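Local coordinates for protein 24-sterol C-methyltransferase (Haloferax volcanii, PDB 6F5Z) that is a putative methyltransferase that binds S-adenosyl-L-homocysteine and forms a complex with the small activator protein Trm112, at residues D93-L97 and H121-I126; V43-G48 and F66-G70; V104-W108 and G134-C138; H165-R169 and E181-I185. All blocks are in the same frame, centred on the assembly; numbering follows the deposited sequence.

Contacts 1, 2 and 3 belong to the Rossmann-like methyltransferase core; contact 4 lies at the far end of the same sheet. Contacts 1 and 2 both touch SAH. Contact 1 holds the adenine, contact 2 the ribose and the amino group, and their centres are about 12 Å apart. They meet where F94 packs against G46 and L68. Contact 3 continues the sheet from contact 2, with W108 beside V43 and L45. Its F136 also packs against L123 and I126 of contact 1. Contact 4 touches contact 3 through Y168 and C138, but its centre is about 22 Å from that of contact 2. Contacts 3 and 4 both reach the second subunit.

Contact 1: D93-L97 and H121-I126. With SAH (S-adenosyl-L-homocysteine), chain G.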
loop_
_atom_site.group_PDB
_atom_site.type_symbol
_atom_site.label_atom_id
_atom_site.label_comp_id
_atom_site.label_asym_id
_atom_site.label_seq_id
_atom_site.Cartn_x
_atom_site.Cartn_y
_atom_site.Cartn_z
ATOM N N ASP B 93 -1.515 21.099 16.775
ATOM C CA ASP B 93 -0.605 21.526 15.722
ATOM C C ASP B 93 0.276 20.374 15.288
ATOM O O ASP B 93 0.737 19.593 16.113
ATOM C CB ASP B 93 0.249 22.730 16.180
ATOM C CG ASP B 93 1.093 23.290 15.043
ATOM O OD1 ASP B 93 0.517 23.942 14.148
ATOM O OD2 ASP B 93 2.308 22.964 14.984
ATOM N N PHE B 94 0.555 20.330 13.986
ATOM C CA PHE B 94 1.346 19.272 13.387
ATOM C C PHE B 94 2.765 19.180 13.908
ATOM O O PHE B 94 3.408 18.147 13.718
ATOM C CB PHE B 94 1.406 19.449 11.871
ATOM C CG PHE B 94 0.096 19.321 11.137
ATOM C CD1 PHE B 94 -1.009 18.745 11.746
ATOM C CD2 PHE B 94 -0.008 19.711 9.809
ATOM C CE1 PHE B 94 -2.214 18.647 11.071
ATOM C CE2 PHE B 94 -1.209 19.602 9.125
ATOM C CZ PHE B 94 -2.302 19.044 9.752
ATOM N N ASP B 95 3.267 20.257 14.546
ATOM C CA ASP B 95 4.648 20.184 15.026
ATOM C C ASP B 95 4.802 19.532 16.381
ATOM O O ASP B 95 5.929 19.210 16.769
ATOM C CB ASP B 95 5.317 21.573 15.015
ATOM C CG ASP B 95 6.817 21.507 14.815
ATOM O OD1 ASP B 95 7.260 20.818 13.875
ATOM O OD2 ASP B 95 7.546 22.154 15.591
ATOM N N ASP B 96 3.694 19.320 17.113
ATOM C CA ASP B 96 3.803 18.695 18.443
ATOM C C ASP B 96 2.523 17.925 18.673
ATOM O O ASP B 96 1.520 18.517 19.108
ATOM C CB ASP B 96 3.976 19.778 19.541
ATOM C CG ASP B 96 5.297 20.533 19.501
ATOM O OD1 ASP B 96 6.332 19.926 19.828
ATOM O OD2 ASP B 96 5.291 21.730 19.126
ATOM N N LEU B 97 2.518 16.627 18.298
ATOM C CA LEU B 97 1.281 15.832 18.408
ATOM C C LEU B 97 1.042 15.409 19.847
ATOM O O LEU B 97 1.910 14.776 20.456
ATOM C CB LEU B 97 1.283 14.630 17.471
ATOM C CG LEU B 97 1.555 14.972 15.990
ATOM C CD1 LEU B 97 1.559 13.678 15.116
ATOM C CD2 LEU B 97 0.554 16.013 15.447
ATOM N N HIS B 121 9.873 17.084 10.825
ATOM C CA HIS B 121 9.578 16.835 12.243
ATOM C C HIS B 121 8.172 16.245 12.403
ATOM O O HIS B 121 7.966 15.349 13.213
ATOM C CB HIS B 121 9.756 18.095 13.090
ATOM C CG HIS B 121 9.476 17.876 14.544
ATOM N ND1 HIS B 121 10.226 16.987 15.302
ATOM C CD2 HIS B 121 8.474 18.358 15.313
ATOM C CE1 HIS B 121 9.684 17.004 16.513
ATOM N NE2 HIS B 121 8.630 17.808 16.563
ATOM N N THR B 122 7.226 16.704 11.577
ATOM C CA THR B 122 5.870 16.111 11.645
ATOM C C THR B 122 5.964 14.611 11.309
ATOM O O THR B 122 5.312 13.814 11.973
ATOM C CB THR B 122 4.917 16.867 10.724
ATOM O OG1 THR B 122 4.763 18.197 11.263
ATOM C CG2 THR B 122 3.539 16.195 10.643
ATOM N N LEU B 123 6.753 14.216 10.282
ATOM C CA LEU B 123 6.880 12.791 9.982
ATOM C C LEU B 123 7.468 11.991 11.154
ATOM O O LEU B 123 7.065 10.874 11.415
ATOM C CB LEU B 123 7.715 12.569 8.726
ATOM C CG LEU B 123 7.047 13.029 7.439
ATOM C CD1 LEU B 123 8.032 13.074 6.284
ATOM C CD2 LEU B 123 5.832 12.135 7.084
ATOM N N GLU B 124 8.457 12.569 11.854
ATOM C CA GLU B 124 9.052 11.922 13.024
ATOM C C GLU B 124 8.001 11.782 14.149
ATOM O O GLU B 124 7.942 10.735 14.800
ATOM C CB GLU B 124 10.244 12.750 13.518
ATOM C CG GLU B 124 11.417 12.697 12.546
ATOM C CD GLU B 124 12.413 13.837 12.682
ATOM O OE1 GLU B 124 12.310 14.621 13.656
ATOM O OE2 GLU B 124 13.249 13.997 11.763
ATOM N N GLU B 125 7.134 12.808 14.301
ATOM C CA GLU B 125 6.048 12.772 15.291
ATOM C C GLU B 125 5.029 11.685 14.946
ATOM O O GLU B 125 4.499 11.014 15.839
ATOM C CB GLU B 125 5.357 14.120 15.358
ATOM C CG GLU B 125 6.058 15.136 16.252
ATOM C CD GLU B 125 5.963 14.723 17.710
ATOM O OE1 GLU B 125 4.908 14.980 18.339
ATOM O OE2 GLU B 125 6.936 14.110 18.211
ATOM N N ILE B 126 4.749 11.517 13.649
ATOM C CA ILE B 126 3.812 10.460 13.211
ATOM C C ILE B 126 4.420 9.082 13.491
ATOM O O ILE B 126 3.760 8.179 14.024
ATOM C CB ILE B 126 3.464 10.676 11.718
ATOM C CG1 ILE B 126 2.568 11.917 11.578
ATOM C CG2 ILE B 126 2.753 9.458 11.130
ATOM C CD1 ILE B 126 2.437 12.438 10.153
HETATM N N SAH G . -8.568 16.926 5.432
HETATM C CA SAH G . -9.648 17.887 5.081
HETATM C CB SAH G . -9.235 19.405 5.224
HETATM C CG SAH G . -8.122 19.815 4.265
HETATM S SD SAH G . -7.716 21.589 4.470
HETATM C C SAH G . -10.191 17.650 3.647
HETATM O O SAH G . -9.641 16.649 3.017
HETATM O OXT SAH G . -11.066 18.338 3.172
HETATM C "C5'" SAH G . -6.309 21.563 5.606
HETATM C "C4'" SAH G . -6.706 21.383 7.060
HETATM O "O4'" SAH G . -5.487 21.264 7.839
HETATM C "C3'" SAH G . -7.454 22.610 7.595
HETATM O "O3'" SAH G . -8.656 22.261 8.282
HETATM C "C2'" SAH G . -6.395 23.341 8.429
HETATM O "O2'" SAH G . -6.902 24.118 9.512
HETATM C "C1'" SAH G . -5.513 22.191 8.913
HETATM N N9 SAH G . -4.129 22.567 9.209
HETATM C C8 SAH G . -3.242 23.191 8.366
HETATM N N7 SAH G . -2.048 23.364 8.880
HETATM C C5 SAH G . -2.152 22.812 10.148
HETATM C C6 SAH G . -1.228 22.680 11.209
HETATM N N6 SAH G . 0.029 23.142 11.170
HETATM N N1 SAH G . -1.658 22.082 12.349
HETATM C C2 SAH G . -2.932 21.672 12.423
HETATM N N3 SAH G . -3.889 21.742 11.495
HETATM C C4 SAH G . -3.433 22.322 10.365
HETATM O O HOH W 1 5.583 20.818 11.645
HETATM O O HOH W 2 6.995 17.419 19.221
#
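The loop D93-L97 makes a type I beta turn from D93 to D96 against helix residues H121-I126, with the CA atoms of D95 and T122 5.4 Å apart. T122 OG1 donates to F94 O at 2.8 Å, coming from above the carbonyl plane. A water joins the same hydroxyl to D95 OD1. One helix turn on, E125 OE1 takes the backbone N-H of L97 at 2.9 Å through its anti lone pair. E125 bends at chi2 (-68°), which brings the carboxylate back to the loop, and its OE2 forms a salt bridge with R128. The H121 ring turns its edge to D95 O, and D95 OD1 lies 3.1 Å from H121 CD2. An Asx turn, D93 OD2 to D95 N, fixes the start of the loop. The same loop lines the adenine site: F94 N donates to SAH N1 at 3.3 Å, SAH N6 gives D93 OD1 a weak bond, and the F94 ring lies with one face against the adenine. L97 CD1 meets I126 CG1 at 4.1 Å, on the side facing strand 41-45. There F94, L97 and I126 pack on L45, L123 and I126 reach F136 of strand 134-140, and L123 touches helix 165-174.

Contact 2: V43-G48 and F66-G70; sequences VDLGTG and FGLDG. With SAH (S-adenosyl-L-homocysteine), chain G.
Strands 43-45 and 66-69 run parallel, and G46-G48 form the loop that follows the first. V43 lies opposite F66, D44 opposite G67 and L45 opposite L68. D44 N donates to F66 O at 2.8 Å, and D44 O accepts from L68 N. Past the strand end, L68 O takes two N-H groups, G46 N and T47 N, which reach it from opposite faces of its carbonyl plane. This holds the start of the glycine-containing loop of the beta-alpha-beta unit made by strand 41-45, helix 51-60 and strand 64-69.

D69 is the side chain to follow. Its CB lies 4.1 Å from T47 CG2. CG is anti to the backbone N (chi1 -154°), which carries the carboxylate toward the loop and the ribose; D69 CG itself lies 3.3 Å from SAH O3'. OD1 accepts from SAH O2' at 2.6 Å, and also from S71 N. OD2 accepts from SAH O3' at 2.7 Å and from G48 N at 3.2 Å, the latter above the carboxylate plane.

T47 packs its CB over G67 CA at 3.7 Å, a close fit to a residue without a side chain. Its OG1 donates to D44 OD2. On the other side of the sheet, L45 CD2 touches L68 CD2. G46 O accepts from the amino N of SAH.

The acidic residue at the end of the second strand, gripping both ribose hydroxyls, is a hallmark of class I methyltransferases. Its carboxylate gives each hydroxyl an acceptor, while the G48 N-H probably steadies OD2 and offsets part of its charge.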
loop_
_atom_site.group_PDB
_atom_site.type_symbol
_atom_site.label_atom_id
_atom_site.label_comp_id
_atom_site.label_asym_id
_atom_site.label_seq_id
_atom_site.Cartn_x
_atom_site.Cartn_y
_atom_site.Cartn_z
ATOM N N VAL B 43 -5.878 8.595 13.969
ATOM C CA VAL B 43 -5.705 10.044 14.104
ATOM C C VAL B 43 -5.775 10.639 12.687
ATOM O O VAL B 43 -5.120 10.139 11.749
ATOM C CB VAL B 43 -4.369 10.395 14.794
ATOM C CG1 VAL B 43 -4.072 11.907 14.687
ATOM C CG2 VAL B 43 -4.420 9.986 16.255
ATOM N N ASP B 44 -6.603 11.664 12.541
ATOM C CA ASP B 44 -6.792 12.356 11.268
ATOM C C ASP B 44 -6.175 13.749 11.431
ATOM O O ASP B 44 -6.671 14.568 12.244
ATOM C CB ASP B 44 -8.315 12.457 10.999
ATOM C CG ASP B 44 -8.747 13.225 9.783
ATOM O OD1 ASP B 44 -7.863 13.738 9.055
ATOM O OD2 ASP B 44 -9.977 13.316 9.553
ATOM N N LEU B 45 -5.033 13.967 10.747
ATOM C CA LEU B 45 -4.298 15.220 10.876
ATOM C C LEU B 45 -4.792 16.248 9.889
ATOM O O LEU B 45 -4.652 16.039 8.680
ATOM C CB LEU B 45 -2.818 14.966 10.679
ATOM C CG LEU B 45 -2.153 14.103 11.731
ATOM C CD1 LEU B 45 -0.687 13.902 11.365
ATOM C CD2 LEU B 45 -2.236 14.725 13.131
ATOM N N GLY B 46 -5.401 17.333 10.401
ATOM C CA GLY B 46 -6.004 18.380 9.572
ATOM C C GLY B 46 -7.353 17.914 9.086
ATOM O O GLY B 46 -7.674 17.954 7.902
ATOM N N THR B 47 -8.186 17.513 10.039
ATOM C CA THR B 47 -9.440 16.818 9.786
ATOM C C THR B 47 -10.467 17.590 8.943
ATOM O O THR B 47 -11.276 16.962 8.269
ATOM C CB THR B 47 -10.029 16.363 11.111
ATOM O OG1 THR B 47 -11.013 15.349 10.892
ATOM C CG2 THR B 47 -10.570 17.504 11.959
ATOM N N GLY B 48 -10.428 18.936 8.983
ATOM C CA GLY B 48 -11.414 19.690 8.219
ATOM C C GLY B 48 -12.806 19.348 8.723
ATOM O O GLY B 48 -13.015 19.427 9.931
ATOM N N PHE B 66 -9.577 10.407 16.334
ATOM C CA PHE B 66 -9.223 11.737 16.823
ATOM C C PHE B 66 -8.978 12.615 15.615
ATOM O O PHE B 66 -8.066 12.312 14.835
ATOM C CB PHE B 66 -7.950 11.725 17.671
ATOM C CG PHE B 66 -8.026 10.892 18.916
ATOM C CD1 PHE B 66 -7.845 9.514 18.861
ATOM C CD2 PHE B 66 -8.288 11.479 20.145
ATOM C CE1 PHE B 66 -7.967 8.731 20.006
ATOM C CE2 PHE B 66 -8.370 10.701 21.303
ATOM C CZ PHE B 66 -8.220 9.333 21.229
ATOM N N GLY B 67 -9.779 13.665 15.459
ATOM C CA GLY B 67 -9.637 14.607 14.359
ATOM C C GLY B 67 -8.965 15.857 14.894
ATOM O O GLY B 67 -9.560 16.597 15.695
ATOM N N LEU B 68 -7.700 16.041 14.532
ATOM C CA LEU B 68 -6.885 17.144 15.029
ATOM C C LEU B 68 -6.887 18.266 13.969
ATOM O O LEU B 68 -6.746 17.998 12.768
ATOM C CB LEU B 68 -5.441 16.647 15.299
ATOM C CG LEU B 68 -4.428 17.707 15.776
ATOM C CD1 LEU B 68 -3.416 17.097 16.700
ATOM C CD2 LEU B 68 -3.622 18.329 14.583
ATOM N N ASP B 69 -7.048 19.529 14.414
ATOM C CA ASP B 69 -7.029 20.647 13.476
ATOM C C ASP B 69 -6.539 21.866 14.224
ATOM O O ASP B 69 -6.768 22.005 15.418
ATOM C CB ASP B 69 -8.399 20.895 12.841
ATOM C CG ASP B 69 -8.251 21.550 11.500
ATOM O OD1 ASP B 69 -8.045 22.798 11.458
ATOM O OD2 ASP B 69 -8.312 20.833 10.490
ATOM N N GLY B 70 -5.810 22.721 13.544
ATOM C CA GLY B 70 -5.319 23.948 14.174
ATOM C C GLY B 70 -6.360 25.061 14.195
ATOM O O GLY B 70 -6.112 26.118 14.784
HETATM N N SAH G . -8.568 16.926 5.432
HETATM C CA SAH G . -9.648 17.887 5.081
HETATM C CB SAH G . -9.235 19.405 5.224
HETATM C CG SAH G . -8.122 19.815 4.265
HETATM S SD SAH G . -7.716 21.589 4.470
HETATM C C SAH G . -10.191 17.650 3.647
HETATM O O SAH G . -9.641 16.649 3.017
HETATM O OXT SAH G . -11.066 18.338 3.172
HETATM C "C5'" SAH G . -6.309 21.563 5.606
HETATM C "C4'" SAH G . -6.706 21.383 7.060
HETATM O "O4'" SAH G . -5.487 21.264 7.839
HETATM C "C3'" SAH G . -7.454 22.610 7.595
HETATM O "O3'" SAH G . -8.656 22.261 8.282
HETATM C "C2'" SAH G . -6.395 23.341 8.429
HETATM O "O2'" SAH G . -6.902 24.118 9.512
HETATM C "C1'" SAH G . -5.513 22.191 8.913
HETATM N N9 SAH G . -4.129 22.567 9.209
HETATM C C8 SAH G . -3.242 23.191 8.366
HETATM N N7 SAH G . -2.048 23.364 8.880
HETATM C C5 SAH G . -2.152 22.812 10.148
HETATM C C6 SAH G . -1.228 22.680 11.209
HETATM N N6 SAH G . 0.029 23.142 11.170
HETATM N N1 SAH G . -1.658 22.082 12.349
HETATM C C2 SAH G . -2.932 21.672 12.423
HETATM N N3 SAH G . -3.889 21.742 11.495
HETATM C C4 SAH G . -3.433 22.322 10.365
#

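Contact 3: V104-W108 and G134-C138; sequences VDHVW and GTFYC
Strand 106-108, within V104-W108, runs parallel to strand 134-138 as its neighbour in the Rossmann-like methyltransferase sheet. Helix 119-129 lies in the connection between them, a beta-alpha-beta crossover.

The backbone bonds come first. V107 is the central residue: its N donates to T135 O at 2.8 Å, and its O accepts from Y137 N at 2.9 Å. Both bonds are nearly straight. The bond from T135 N to D105 O is weak, where the chain turns a corner at D105. CA-H...O contacts add to the pairing, among them F136 CA to V107 O.

The apolar contacts fall on two faces. On one, V107 CG1 touches F136 CD1 at 3.7 Å. CG of F136 is anti to the backbone N (chi1 173°), and the ring then brings an edge to V107 O. Helix 119-129 lies on this face, with I126 against F136 and I129 against V107. On the other face, the W108 and Y137 side chains cross at about a right angle, and helix 16-33 packs on W108.

Two polar ends have partners outside the pair. D105 OD2 accepts from T41 N. Y137 OH is hydrogen-bonded to A180 O of the second subunit, so the face bearing W108 and Y137 also meets that subunit. At the crossing of the two aromatic residues, W108 CE3 rests 3.7 Å from Y137 CB.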
loop_
_atom_site.group_PDB
_atom_site.type_symbol
_atom_site.label_atom_id
_atom_site.label_comp_id
_atom_site.label_asym_id
_atom_site.label_seq_id
_atom_site.Cartn_x
_atom_site.Cartn_y
_atom_site.Cartn_z
ATOM N N VAL B 104 -1.251 4.868 18.601
ATOM C CA VAL B 104 -2.187 5.035 17.463
ATOM C C VAL B 104 -2.008 3.929 16.463
ATOM O O VAL B 104 -0.872 3.604 16.099
ATOM C CB VAL B 104 -2.012 6.461 16.852
ATOM C CG1 VAL B 104 -2.849 6.648 15.605
ATOM C CG2 VAL B 104 -2.395 7.519 17.905
ATOM N N ASP B 105 -3.132 3.359 15.966
ATOM C CA ASP B 105 -2.975 2.290 14.970
ATOM C C ASP B 105 -2.677 2.826 13.577
ATOM O O ASP B 105 -1.886 2.212 12.856
ATOM C CB ASP B 105 -4.223 1.402 14.935
ATOM C CG ASP B 105 -4.455 0.670 16.258
ATOM O OD1 ASP B 105 -3.598 -0.148 16.636
ATOM O OD2 ASP B 105 -5.403 1.031 16.979
ATOM N N HIS B 106 -3.357 3.933 13.166
ATOM C CA HIS B 106 -3.100 4.504 11.847
ATOM C C HIS B 106 -3.302 6.003 11.885
ATOM O O HIS B 106 -4.078 6.514 12.709
ATOM C CB HIS B 106 -4.041 3.939 10.770
ATOM C CG HIS B 106 -4.026 2.457 10.680
ATOM N ND1 HIS B 106 -4.974 1.672 11.349
ATOM C CD2 HIS B 106 -3.134 1.659 10.062
ATOM C CE1 HIS B 106 -4.621 0.422 11.101
ATOM N NE2 HIS B 106 -3.523 0.346 10.352
ATOM N N VAL B 107 -2.574 6.697 11.002
ATOM C CA VAL B 107 -2.734 8.159 10.863
ATOM C C VAL B 107 -3.112 8.397 9.399
ATOM O O VAL B 107 -2.520 7.818 8.477
ATOM C CB VAL B 107 -1.403 8.888 11.196
ATOM C CG1 VAL B 107 -1.502 10.393 10.909
ATOM C CG2 VAL B 107 -1.032 8.670 12.662
ATOM N N TRP B 108 -4.107 9.280 9.191
ATOM C CA TRP B 108 -4.580 9.703 7.893
ATOM C C TRP B 108 -4.389 11.210 7.792
ATOM O O TRP B 108 -4.609 11.931 8.764
ATOM C CB TRP B 108 -6.103 9.428 7.799
ATOM C CG TRP B 108 -6.809 10.193 6.712
ATOM C CD1 TRP B 108 -7.439 11.404 6.840
ATOM C CD2 TRP B 108 -6.876 9.844 5.319
ATOM N NE1 TRP B 108 -7.951 11.807 5.610
ATOM C CE2 TRP B 108 -7.585 10.880 4.655
ATOM C CE3 TRP B 108 -6.398 8.749 4.564
ATOM C CZ2 TRP B 108 -7.912 10.804 3.297
ATOM C CZ3 TRP B 108 -6.681 8.694 3.205
ATOM C CH2 TRP B 108 -7.397 9.742 2.577
ATOM N N GLY B 134 1.943 0.116 12.344
ATOM C CA GLY B 134 0.869 1.053 12.011
ATOM C C GLY B 134 1.199 1.836 10.754
ATOM O O GLY B 134 2.378 1.945 10.403
ATOM N N THR B 135 0.170 2.429 10.101
ATOM C CA THR B 135 0.413 3.103 8.831
ATOM C C THR B 135 0.082 4.563 8.859
ATOM O O THR B 135 -0.697 5.019 9.704
ATOM C CB THR B 135 -0.397 2.476 7.653
ATOM O OG1 THR B 135 -1.795 2.798 7.789
ATOM C CG2 THR B 135 -0.172 0.956 7.527
ATOM N N PHE B 136 0.777 5.300 7.990
ATOM C CA PHE B 136 0.480 6.705 7.735
ATOM C C PHE B 136 0.064 6.771 6.267
ATOM O O PHE B 136 0.870 6.441 5.383
ATOM C CB PHE B 136 1.724 7.614 7.996
ATOM C CG PHE B 136 1.531 9.067 7.576
ATOM C CD1 PHE B 136 0.310 9.718 7.793
ATOM C CD2 PHE B 136 2.584 9.795 7.039
ATOM C CE1 PHE B 136 0.142 11.046 7.425
ATOM C CE2 PHE B 136 2.430 11.134 6.718
ATOM C CZ PHE B 136 1.215 11.757 6.911
ATOM N N TYR B 137 -1.171 7.272 6.013
ATOM C CA TYR B 137 -1.700 7.491 4.668
ATOM C C TYR B 137 -1.661 9.009 4.443
ATOM O O TYR B 137 -2.434 9.736 5.088
ATOM C CB TYR B 137 -3.133 6.930 4.562
ATOM C CG TYR B 137 -3.142 5.481 4.132
ATOM C CD1 TYR B 137 -2.630 4.483 4.956
ATOM C CD2 TYR B 137 -3.660 5.108 2.897
ATOM C CE1 TYR B 137 -2.551 3.157 4.523
ATOM C CE2 TYR B 137 -3.609 3.783 2.459
ATOM C CZ TYR B 137 -3.037 2.813 3.266
ATOM O OH TYR B 137 -2.961 1.523 2.796
ATOM N N CYS B 138 -0.761 9.465 3.557
ATOM C CA CYS B 138 -0.540 10.866 3.307
ATOM C C CYS B 138 -1.011 11.189 1.889
ATOM O O CYS B 138 -0.345 10.795 0.921
ATOM C CB CYS B 138 0.959 11.137 3.452
ATOM S SG CYS B 138 1.411 12.867 3.204
#

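Contact 4: H165-R169 and E181-I185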
loop_
_atom_site.group_PDB
_atom_site.type_symbol
_atom_site.label_atom_id
_atom_site.label_comp_id
_atom_site.label_asym_id
_atom_site.label_seq_id
_atom_site.Cartn_x
_atom_site.Cartn_y
_atom_site.Cartn_z
ATOM N N HIS B 165 7.190 13.216 -5.880
ATOM C CA HIS B 165 6.888 11.855 -5.411
ATOM C C HIS B 165 8.158 11.296 -4.712
ATOM O O HIS B 165 8.082 10.735 -3.609
ATOM C CB HIS B 165 6.572 10.938 -6.600
ATOM C CG HIS B 165 5.229 11.130 -7.229
ATOM N ND1 HIS B 165 4.508 10.031 -7.711
ATOM C CD2 HIS B 165 4.485 12.241 -7.409
ATOM C CE1 HIS B 165 3.389 10.529 -8.231
ATOM N NE2 HIS B 165 3.337 11.853 -8.107
ATOM N N ALA B 166 9.336 11.453 -5.364
ATOM C CA ALA B 166 10.589 10.928 -4.779
ATOM C C ALA B 166 10.927 11.575 -3.448
ATOM O O ALA B 166 11.367 10.902 -2.505
ATOM C CB ALA B 166 11.744 11.076 -5.772
ATOM N N GLU B 167 10.714 12.883 -3.343
ATOM C CA GLU B 167 10.995 13.562 -2.074
ATOM C C GLU B 167 10.108 13.079 -0.932
ATOM O O GLU B 167 10.557 13.009 0.221
ATOM C CB GLU B 167 10.894 15.074 -2.232
ATOM C CG GLU B 167 12.130 15.636 -2.939
ATOM C CD GLU B 167 11.996 17.069 -3.419
ATOM O OE1 GLU B 167 10.881 17.482 -3.813
ATOM O OE2 GLU B 167 13.036 17.765 -3.459
ATOM N N TYR B 168 8.826 12.740 -1.228
ATOM C CA TYR B 168 7.953 12.192 -0.182
ATOM C C TYR B 168 8.499 10.820 0.245
ATOM O O TYR B 168 8.571 10.554 1.435
ATOM C CB TYR B 168 6.523 11.991 -0.721
ATOM C CG TYR B 168 5.655 13.197 -0.451
ATOM C CD1 TYR B 168 5.010 13.357 0.776
ATOM C CD2 TYR B 168 5.493 14.204 -1.410
ATOM C CE1 TYR B 168 4.254 14.495 1.057
ATOM C CE2 TYR B 168 4.701 15.329 -1.148
ATOM C CZ TYR B 168 4.121 15.489 0.100
ATOM O OH TYR B 168 3.396 16.612 0.397
ATOM N N ARG B 169 8.963 9.983 -0.700
ATOM C CA ARG B 169 9.483 8.663 -0.296
ATOM C C ARG B 169 10.751 8.828 0.550
ATOM O O ARG B 169 10.901 8.158 1.581
ATOM C CB ARG B 169 9.776 7.778 -1.525
ATOM C CG ARG B 169 8.548 7.539 -2.400
ATOM C CD ARG B 169 8.699 6.365 -3.388
ATOM N NE ARG B 169 9.894 6.472 -4.229
ATOM C CZ ARG B 169 9.949 7.180 -5.356
ATOM N NH1 ARG B 169 8.905 7.915 -5.746
ATOM N NH2 ARG B 169 11.056 7.183 -6.094
ATOM N N GLU B 181 3.770 1.933 -0.410
ATOM C CA GLU B 181 3.019 2.161 -1.615
ATOM C C GLU B 181 3.108 3.626 -1.938
ATOM O O GLU B 181 3.178 4.460 -1.022
ATOM C CB GLU B 181 1.533 1.816 -1.320
ATOM C CG GLU B 181 0.675 1.754 -2.555
ATOM C CD GLU B 181 -0.367 2.846 -2.684
ATOM O OE1 GLU B 181 -0.044 3.916 -3.247
ATOM O OE2 GLU B 181 -1.524 2.614 -2.274
ATOM N N GLN B 182 3.086 3.943 -3.219
ATOM C CA GLN B 182 2.970 5.347 -3.607
ATOM C C GLN B 182 2.226 5.379 -4.934
ATOM O O GLN B 182 2.573 4.609 -5.832
ATOM C CB GLN B 182 4.307 6.049 -3.670
ATOM C CG GLN B 182 4.080 7.553 -3.932
ATOM C CD GLN B 182 5.373 8.319 -3.988
ATOM O OE1 GLN B 182 6.200 8.006 -4.867
ATOM N NE2 GLN B 182 5.579 9.293 -3.079
ATOM N N ASP B 183 1.192 6.210 -5.023
ATOM C CA ASP B 183 0.374 6.170 -6.229
ATOM C C ASP B 183 -0.278 7.503 -6.524
ATOM O O ASP B 183 -0.307 8.405 -5.692
ATOM C CB ASP B 183 -0.760 5.139 -5.967
ATOM C CG ASP B 183 -1.436 4.507 -7.181
ATOM O OD1 ASP B 183 -0.924 4.691 -8.319
ATOM O OD2 ASP B 183 -2.408 3.721 -6.977
ATOM N N SER B 184 -0.824 7.607 -7.745
ATOM C CA SER B 184 -1.659 8.726 -8.173
ATOM C C SER B 184 -3.107 8.201 -8.211
ATOM O O SER B 184 -3.351 7.127 -8.766
ATOM C CB SER B 184 -1.271 9.137 -9.589
ATOM O OG SER B 184 0.052 9.648 -9.602
ATOM N N ILE B 185 -4.033 8.926 -7.604
ATOM C CA ILE B 185 -5.446 8.560 -7.604
ATOM C C ILE B 185 -6.180 9.619 -8.418
ATOM O O ILE B 185 -6.213 10.801 -8.033
ATOM C CB ILE B 185 -5.979 8.507 -6.153
ATOM C CG1 ILE B 185 -5.171 7.417 -5.362
ATOM C CG2 ILE B 185 -7.480 8.131 -6.165
ATOM C CD1 ILE B 185 -5.599 7.319 -3.895
HETATM O O HOH W 3 0.818 12.231 -9.347
HETATM O O HOH W 4 5.405 7.396 -7.410
#
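Q182 stretches straight out of its strand, with CG anti to the backbone N (chi1 -174°) and the chain extended beyond CG, which carries its amide to the first turn of helix 165-174. R169 bends at chi3 (-54°), which brings NH1 to OE1 of the same amide. Both ends of the amide are used. Q182 NE2 donates to H165 O at 2.9 Å, and this oxygen lies in the amide plane. H165 O also accepts R169 N, the helix bond. R169 NH1 donates to Q182 OE1 at 2.8 Å, in the plane of the C=O. The guanidinium and amide planes stand 87° apart. Q182 NE2 also bonds to T221 OG1 of strand 218-224.

Two waters extend the contact at the edge of the H165 ring. One links ND1 to Q182 OE1; the other links NE2 to S184 OG, each 2.7 Å from its partner on the strand. H165 CB lies 3.4 Å from Q182 OE1. R169 NE forms a salt bridge with E37 of the second subunit, and Q182 makes backbone hydrogen bonds to that subunit. A helix docks here on strand 178-185, the outermost within the chain, which pairs antiparallel with 218-224 in the 3-2-1-4-5-7-6 sheet of class I methyltransferases.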